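Local coordinates for protein mannan endo-1,4-beta-mannosidase (Cryptopygus antarcticus, PDB 4OOU) that hydrolyses internal beta-1,4-mannosidic linkages of mannans, galactomannans and glucomannans as a secreted family 5 glycoside hydrolase, at residues A[273-282]-A[303-314]. Sequence-based numbering, arbitrary orientation.
Sequences IINFYQMHTY and VNDKPLLIGEFA
Strands 277-281 and 308-313, neighbours in the wall of the TIM barrel, run parallel at 31° and are laced by backbone bonds from Y277 N to P307 O, L309 N to Y277 O, M279 N to L309 O and G311 N to M279 O, the last at 2.7 Å; T281 N to E312 O continues the ladder one residue out of step, past G311. At the N-terminal end the Y277 ring lies under the aliphatic part of K306, whose CD sits 3.8 Å from the ring centroid, while the Y277 OH donates to D305 OD2 at the ring edge. K306 then bends at its last torsion (chi4 -65°), bringing NZ 2.9 Å from I274 O, and also forms a salt bridge with D260. On the face bearing Q278, H280 and E312, the carboxylate of E312 stacks on the imidazole, the planes 17° apart, and E312 CG stands almost on the ring normal, 3.6 Å from the centroid of H280. Q278 OE1 takes the H280 NE2 hydrogen in the ring plane at 2.8 Å, and ND1 bonds to E181, so the ring is pinned at both nitrogens. Without the ring, as with an alanine here, Q278 OE1 and E181 would probably lose their shared partner and E312 the flat surface it packs on. H280 thus lies between the probable nucleophile, E312, and the probable proton donor/acceptor, E181; its face, R81 at OE2 and substrate-binding Y282, hydrogen-bonded to OE1 at a doubtfully short distance, probably restrict the turning of the E312 carboxylate.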
ATOM      1  N   ILE A 273      11.771  -1.526  -8.327  1.00 38.73           N
ATOM      2  CA  ILE A 273      11.997  -1.077  -6.953  1.00 37.12           C
ATOM      3  C   ILE A 273      10.730  -0.549  -6.295  1.00 36.16           C
ATOM      4  O   ILE A 273       9.719  -0.349  -6.956  1.00 34.88           O
ATOM      5  CB  ILE A 273      13.133  -0.050  -6.828  1.00 36.74           C
ATOM      6  CG1 ILE A 273      12.870   1.239  -7.634  1.00 36.43           C
ATOM      7  CG2 ILE A 273      14.443  -0.700  -7.223  1.00 38.20           C
ATOM      8  CD1 ILE A 273      13.787   2.415  -7.284  1.00 33.78           C
ATOM      9  N   ILE A 274      10.759  -0.419  -4.978  1.00 36.67           N
ATOM     10  CA  ILE A 274       9.728   0.360  -4.329  1.00 37.45           C
ATOM     11  C   ILE A 274      10.276   1.753  -4.165  1.00 37.99           C
ATOM     12  O   ILE A 274      11.462   1.934  -4.030  1.00 42.03           O
ATOM     13  CB  ILE A 274       9.207  -0.217  -3.007  1.00 34.14           C
ATOM     14  CG1 ILE A 274      10.300  -0.490  -1.997  1.00 35.21           C
ATOM     15  CG2 ILE A 274       8.459  -1.495  -3.264  1.00 35.26           C
ATOM     16  CD1 ILE A 274       9.739  -1.107  -0.719  1.00 36.20           C
ATOM     17  N   ASN A 275       9.396   2.733  -4.221  1.00 39.03           N
ATOM     18  CA  ASN A 275       9.778   4.124  -4.119  1.00 36.20           C
ATOM     19  C   ASN A 275       9.607   4.676  -2.723  1.00 36.28           C
ATOM     20  O   ASN A 275      10.206   5.711  -2.415  1.00 38.77           O
ATOM     21  CB  ASN A 275       8.962   4.900  -5.118  1.00 36.60           C
ATOM     22  CG  ASN A 275       9.173   4.372  -6.502  1.00 40.01           C
ATOM     23  OD1 ASN A 275       8.279   3.788  -7.130  1.00 38.37           O
ATOM     24  ND2 ASN A 275      10.410   4.501  -6.968  1.00 44.34           N
ATOM     25  N   PHE A 276       8.799   3.985  -1.909  1.00 33.79           N
ATOM     26  CA  PHE A 276       8.566   4.304  -0.515  1.00 33.97           C
ATOM     27  C   PHE A 276       8.262   3.049   0.311  1.00 37.46           C
ATOM     28  O   PHE A 276       7.561   2.139  -0.132  1.00 41.81           O
ATOM     29  CB  PHE A 276       7.505   5.414  -0.332  1.00 35.72           C
ATOM     30  CG  PHE A 276       6.058   5.025  -0.607  1.00 36.35           C
ATOM     31  CD1 PHE A 276       5.287   4.377   0.346  1.00 39.00           C
ATOM     32  CD2 PHE A 276       5.429   5.423  -1.773  1.00 38.04           C
ATOM     33  CE1 PHE A 276       3.951   4.060   0.107  1.00 35.49           C
ATOM     34  CE2 PHE A 276       4.096   5.116  -2.014  1.00 37.64           C
ATOM     35  CZ  PHE A 276       3.359   4.432  -1.066  1.00 36.15           C
ATOM     36  N   TYR A 277       8.844   2.993   1.506  1.00 37.28           N
ATOM     37  CA  TYR A 277       8.601   1.919   2.447  1.00 34.80           C
ATOM     38  C   TYR A 277       7.270   2.144   3.152  1.00 34.45           C
ATOM     39  O   TYR A 277       6.654   3.223   3.078  1.00 31.84           O
ATOM     40  CB  TYR A 277       9.715   1.897   3.471  1.00 35.97           C
ATOM     41  CG  TYR A 277      11.105   1.667   2.889  1.00 36.17           C
ATOM     42  CD1 TYR A 277      11.512   0.413   2.436  1.00 36.25           C
ATOM     43  CD2 TYR A 277      12.037   2.690   2.861  1.00 36.75           C
ATOM     44  CE1 TYR A 277      12.790   0.213   1.926  1.00 36.12           C
ATOM     45  CE2 TYR A 277      13.318   2.487   2.371  1.00 35.60           C
ATOM     46  CZ  TYR A 277      13.685   1.258   1.895  1.00 35.72           C
ATOM     47  OH  TYR A 277      14.971   1.111   1.414  1.00 39.22           O
ATOM     48  N   GLN A 278       6.824   1.116   3.849  1.00 33.33           N
ATOM     49  CA  GLN A 278       5.519   1.145   4.470  1.00 31.66           C
ATOM     50  C   GLN A 278       5.446   0.070   5.514  1.00 32.55           C
ATOM     51  O   GLN A 278       5.545  -1.125   5.206  1.00 29.50           O
ATOM     52  CB  GLN A 278       4.434   0.908   3.434  1.00 32.23           C
ATOM     53  CG  GLN A 278       3.003   1.256   3.864  1.00 33.26           C
ATOM     54  CD  GLN A 278       1.940   0.582   3.012  1.00 31.47           C
ATOM     55  OE1 GLN A 278       0.951   0.043   3.552  1.00 29.30           O
ATOM     56  NE2 GLN A 278       2.137   0.581   1.685  1.00 27.45           N
ATOM     57  N   MET A 279       5.285   0.491   6.759  1.00 34.64           N
ATOM     58  CA  MET A 279       5.041  -0.455   7.831  1.00 34.93           C
ATOM     59  C   MET A 279       3.596  -0.333   8.289  1.00 34.39           C
ATOM     60  O   MET A 279       2.965   0.711   8.129  1.00 35.81           O
ATOM     61  CB  MET A 279       6.004  -0.185   8.969  1.00 37.52           C
ATOM     62  CG  MET A 279       7.475  -0.314   8.591  1.00 39.21           C
ATOM     63  SD  MET A 279       8.575   0.539   9.740  1.00 41.71           S
ATOM     64  CE  MET A 279      10.162   0.158   9.003  1.00 41.26           C
ATOM     65  N   HIS A 280       3.054  -1.430   8.776  1.00 34.91           N
ATOM     66  CA  HIS A 280       1.751  -1.429   9.442  1.00 36.15           C
ATOM     67  C   HIS A 280       1.988  -1.680  10.903  1.00 34.99           C
ATOM     68  O   HIS A 280       2.929  -2.330  11.207  1.00 32.42           O
ATOM     69  CB  HIS A 280       0.893  -2.574   8.937  1.00 34.96           C
ATOM     70  CG  HIS A 280       0.600  -2.510   7.482  1.00 31.74           C
ATOM     71  ND1 HIS A 280       0.080  -3.576   6.790  1.00 31.96           N
ATOM     72  CD2 HIS A 280       0.760  -1.516   6.587  1.00 31.06           C
ATOM     73  CE1 HIS A 280      -0.096  -3.231   5.531  1.00 33.35           C
ATOM     74  NE2 HIS A 280       0.319  -1.987   5.381  1.00 32.08           N
ATOM     75  N   THR A 281       1.128  -1.226  11.815  1.00 39.24           N
ATOM     76  CA  THR A 281       1.435  -1.418  13.227  1.00 39.98           C
ATOM     77  C   THR A 281       0.208  -1.519  14.137  1.00 41.49           C
ATOM     78  O   THR A 281      -0.713  -0.697  14.082  1.00 44.07           O
ATOM     79  CB  THR A 281       2.443  -0.348  13.722  1.00 40.06           C
ATOM     80  OG1 THR A 281       3.042  -0.770  14.960  1.00 36.56           O
ATOM     81  CG2 THR A 281       1.777   0.994  13.861  1.00 38.21           C
ATOM     82  N   TYR A 282       0.238  -2.555  14.971  1.00 38.78           N
ATOM     83  CA  TYR A 282      -0.825  -2.894  15.877  1.00 40.35           C
ATOM     84  C   TYR A 282      -0.241  -3.429  17.220  1.00 43.45           C
ATOM     85  O   TYR A 282       0.673  -4.265  17.245  1.00 46.37           O
ATOM     86  CB  TYR A 282      -1.721  -3.966  15.219  1.00 43.48           C
ATOM     87  CG  TYR A 282      -2.384  -3.577  13.900  1.00 40.61           C
ATOM     88  CD1 TYR A 282      -3.583  -2.891  13.874  1.00 40.08           C
ATOM     89  CD2 TYR A 282      -1.830  -3.935  12.687  1.00 42.89           C
ATOM     90  CE1 TYR A 282      -4.192  -2.542  12.678  1.00 38.16           C
ATOM     91  CE2 TYR A 282      -2.437  -3.584  11.480  1.00 42.22           C
ATOM     92  CZ  TYR A 282      -3.617  -2.880  11.486  1.00 38.95           C
ATOM     93  OH  TYR A 282      -4.221  -2.532  10.294  1.00 36.30           O
ATOM     94  N   VAL A 303      16.304   4.733   7.237  1.00 37.91           N
ATOM     95  CA  VAL A 303      15.715   4.338   5.956  1.00 35.71           C
ATOM     96  C   VAL A 303      15.339   5.595   5.105  1.00 35.01           C
ATOM     97  O   VAL A 303      14.401   5.602   4.304  1.00 32.56           O
ATOM     98  CB  VAL A 303      14.563   3.381   6.275  1.00 34.92           C
ATOM     99  CG1 VAL A 303      13.220   4.099   6.401  1.00 36.36           C
ATOM    100  CG2 VAL A 303      14.534   2.254   5.297  1.00 35.44           C
ATOM    101  N   ASN A 304      16.183   6.613   5.251  1.00 33.89           N
ATOM    102  CA  ASN A 304      15.907   7.966   4.862  1.00 35.69           C
ATOM    103  C   ASN A 304      16.114   8.192   3.364  1.00 39.39           C
ATOM    104  O   ASN A 304      15.755   9.249   2.875  1.00 36.51           O
ATOM    105  CB  ASN A 304      16.784   8.943   5.671  1.00 37.99           C
ATOM    106  CG  ASN A 304      16.812   8.652   7.191  1.00 37.43           C
ATOM    107  OD1 ASN A 304      16.036   7.847   7.764  1.00 43.51           O
ATOM    108  ND2 ASN A 304      17.716   9.324   7.847  1.00 37.30           N
ATOM    109  N   ASP A 305      16.702   7.209   2.663  1.00 40.90           N
ATOM    110  CA  ASP A 305      16.724   7.137   1.179  1.00 42.81           C
ATOM    111  C   ASP A 305      15.306   7.240   0.548  1.00 43.19           C
ATOM    112  O   ASP A 305      15.139   7.739  -0.592  1.00 38.60           O
ATOM    113  CB  ASP A 305      17.450   5.837   0.671  1.00 43.05           C
ATOM    114  CG  ASP A 305      17.144   4.587   1.538  1.00 43.84           C
ATOM    115  OD1 ASP A 305      17.227   4.733   2.774  1.00 41.41           O
ATOM    116  OD2 ASP A 305      16.820   3.479   1.016  1.00 43.41           O
ATOM    117  N   LYS A 306      14.299   6.737   1.274  1.00 42.49           N
ATOM    118  CA  LYS A 306      12.911   6.697   0.759  1.00 41.31           C
ATOM    119  C   LYS A 306      11.980   7.174   1.833  1.00 38.82           C
ATOM    120  O   LYS A 306      12.293   7.017   3.011  1.00 42.32           O
ATOM    121  CB  LYS A 306      12.487   5.277   0.377  1.00 39.62           C
ATOM    122  CG  LYS A 306      13.349   4.590  -0.681  1.00 40.26           C
ATOM    123  CD  LYS A 306      12.816   3.191  -0.957  1.00 41.06           C
ATOM    124  CE  LYS A 306      13.790   2.341  -1.749  1.00 44.57           C
ATOM    125  NZ  LYS A 306      13.984   2.924  -3.120  1.00 46.69           N
ATOM    126  N   PRO A 307      10.820   7.732   1.444  1.00 35.26           N
ATOM    127  CA  PRO A 307       9.753   8.040   2.392  1.00 33.09           C
ATOM    128  C   PRO A 307       9.285   6.770   3.088  1.00 35.28           C
ATOM    129  O   PRO A 307       9.464   5.687   2.541  1.00 38.03           O
ATOM    130  CB  PRO A 307       8.638   8.595   1.514  1.00 35.01           C
ATOM    131  CG  PRO A 307       9.250   8.901   0.190  1.00 35.43           C
ATOM    132  CD  PRO A 307      10.389   7.944   0.061  1.00 35.69           C
ATOM    133  N   LEU A 308       8.752   6.910   4.304  1.00 35.47           N
ATOM    134  CA  LEU A 308       8.179   5.809   5.092  1.00 34.15           C
ATOM    135  C   LEU A 308       6.754   6.175   5.565  1.00 35.91           C
ATOM    136  O   LEU A 308       6.512   7.252   6.132  1.00 35.50           O
ATOM    137  CB  LEU A 308       9.049   5.515   6.305  1.00 32.41           C
ATOM    138  CG  LEU A 308       8.502   4.487   7.275  1.00 31.42           C
ATOM    139  CD1 LEU A 308       8.332   3.156   6.594  1.00 30.70           C
ATOM    140  CD2 LEU A 308       9.478   4.342   8.426  1.00 33.09           C
ATOM    141  N   LEU A 309       5.822   5.275   5.289  1.00 35.33           N
ATOM    142  CA  LEU A 309       4.418   5.523   5.446  1.00 34.40           C
ATOM    143  C   LEU A 309       4.037   4.566   6.523  1.00 34.31           C
ATOM    144  O   LEU A 309       4.438   3.400   6.469  1.00 36.36           O
ATOM    145  CB  LEU A 309       3.693   5.124   4.153  1.00 34.90           C
ATOM    146  CG  LEU A 309       2.273   5.529   3.691  1.00 35.18           C
ATOM    147  CD1 LEU A 309       1.499   4.386   3.041  1.00 31.84           C
ATOM    148  CD2 LEU A 309       1.420   6.165   4.776  1.00 35.84           C
ATOM    149  N   ILE A 310       3.266   5.028   7.493  1.00 32.43           N
ATOM    150  CA  ILE A 310       2.556   4.098   8.361  1.00 35.53           C
ATOM    151  C   ILE A 310       1.253   3.728   7.676  1.00 37.16           C
ATOM    152  O   ILE A 310       0.274   4.487   7.726  1.00 39.96           O
ATOM    153  CB  ILE A 310       2.286   4.661   9.771  1.00 35.51           C
ATOM    154  CG1 ILE A 310       3.610   5.187  10.356  1.00 35.88           C
ATOM    155  CG2 ILE A 310       1.638   3.569  10.633  1.00 33.34           C
ATOM    156  CD1 ILE A 310       3.520   5.854  11.710  1.00 36.97           C
ATOM    157  N   GLY A 311       1.237   2.539   7.079  1.00 39.24           N
ATOM    158  CA  GLY A 311       0.253   2.183   6.048  1.00 36.48           C
ATOM    159  C   GLY A 311      -1.069   1.762   6.618  1.00 34.54           C
ATOM    160  O   GLY A 311      -2.129   1.994   6.009  1.00 31.81           O
ATOM    161  N   GLU A 312      -1.003   1.139   7.788  1.00 33.97           N
ATOM    162  CA  GLU A 312      -2.186   0.863   8.593  1.00 32.84           C
ATOM    163  C   GLU A 312      -1.892   1.014  10.075  1.00 34.89           C
ATOM    164  O   GLU A 312      -0.782   0.746  10.540  1.00 33.65           O
ATOM    165  CB  GLU A 312      -2.656  -0.560   8.411  1.00 35.77           C
ATOM    166  CG  GLU A 312      -2.851  -1.084   6.996  1.00 34.66           C
ATOM    167  CD  GLU A 312      -3.142  -2.575   7.016  1.00 35.58           C
ATOM    168  OE1 GLU A 312      -3.283  -3.151   8.134  1.00 33.37           O
ATOM    169  OE2 GLU A 312      -3.204  -3.181   5.925  1.00 36.13           O
ATOM    170  N   PHE A 313      -2.900   1.441  10.822  1.00 36.26           N
ATOM    171  CA  PHE A 313      -2.860   1.401  12.271  1.00 37.69           C
ATOM    172  C   PHE A 313      -4.276   1.607  12.824  1.00 37.47           C
ATOM    173  O   PHE A 313      -5.153   2.030  12.096  1.00 37.17           O
ATOM    174  CB  PHE A 313      -1.892   2.467  12.795  1.00 39.56           C
ATOM    175  CG  PHE A 313      -2.443   3.865  12.762  1.00 39.80           C
ATOM    176  CD1 PHE A 313      -2.322   4.645  11.624  1.00 40.29           C
ATOM    177  CD2 PHE A 313      -3.073   4.401  13.881  1.00 42.49           C
ATOM    178  CE1 PHE A 313      -2.820   5.929  11.593  1.00 41.26           C
ATOM    179  CE2 PHE A 313      -3.565   5.687  13.862  1.00 42.91           C
ATOM    180  CZ  PHE A 313      -3.443   6.445  12.709  1.00 44.94           C
ATOM    181  N   ALA A 314      -4.502   1.344  14.098  1.00 40.65           N
ATOM    182  CA  ALA A 314      -5.814   1.633  14.663  1.00 43.64           C
ATOM    183  C   ALA A 314      -5.797   1.988  16.149  1.00 46.15           C
ATOM    184  O   ALA A 314      -5.129   1.305  16.922  1.00 41.12           O
ATOM    185  CB  ALA A 314      -6.731   0.448  14.431  1.00 44.61           C
TER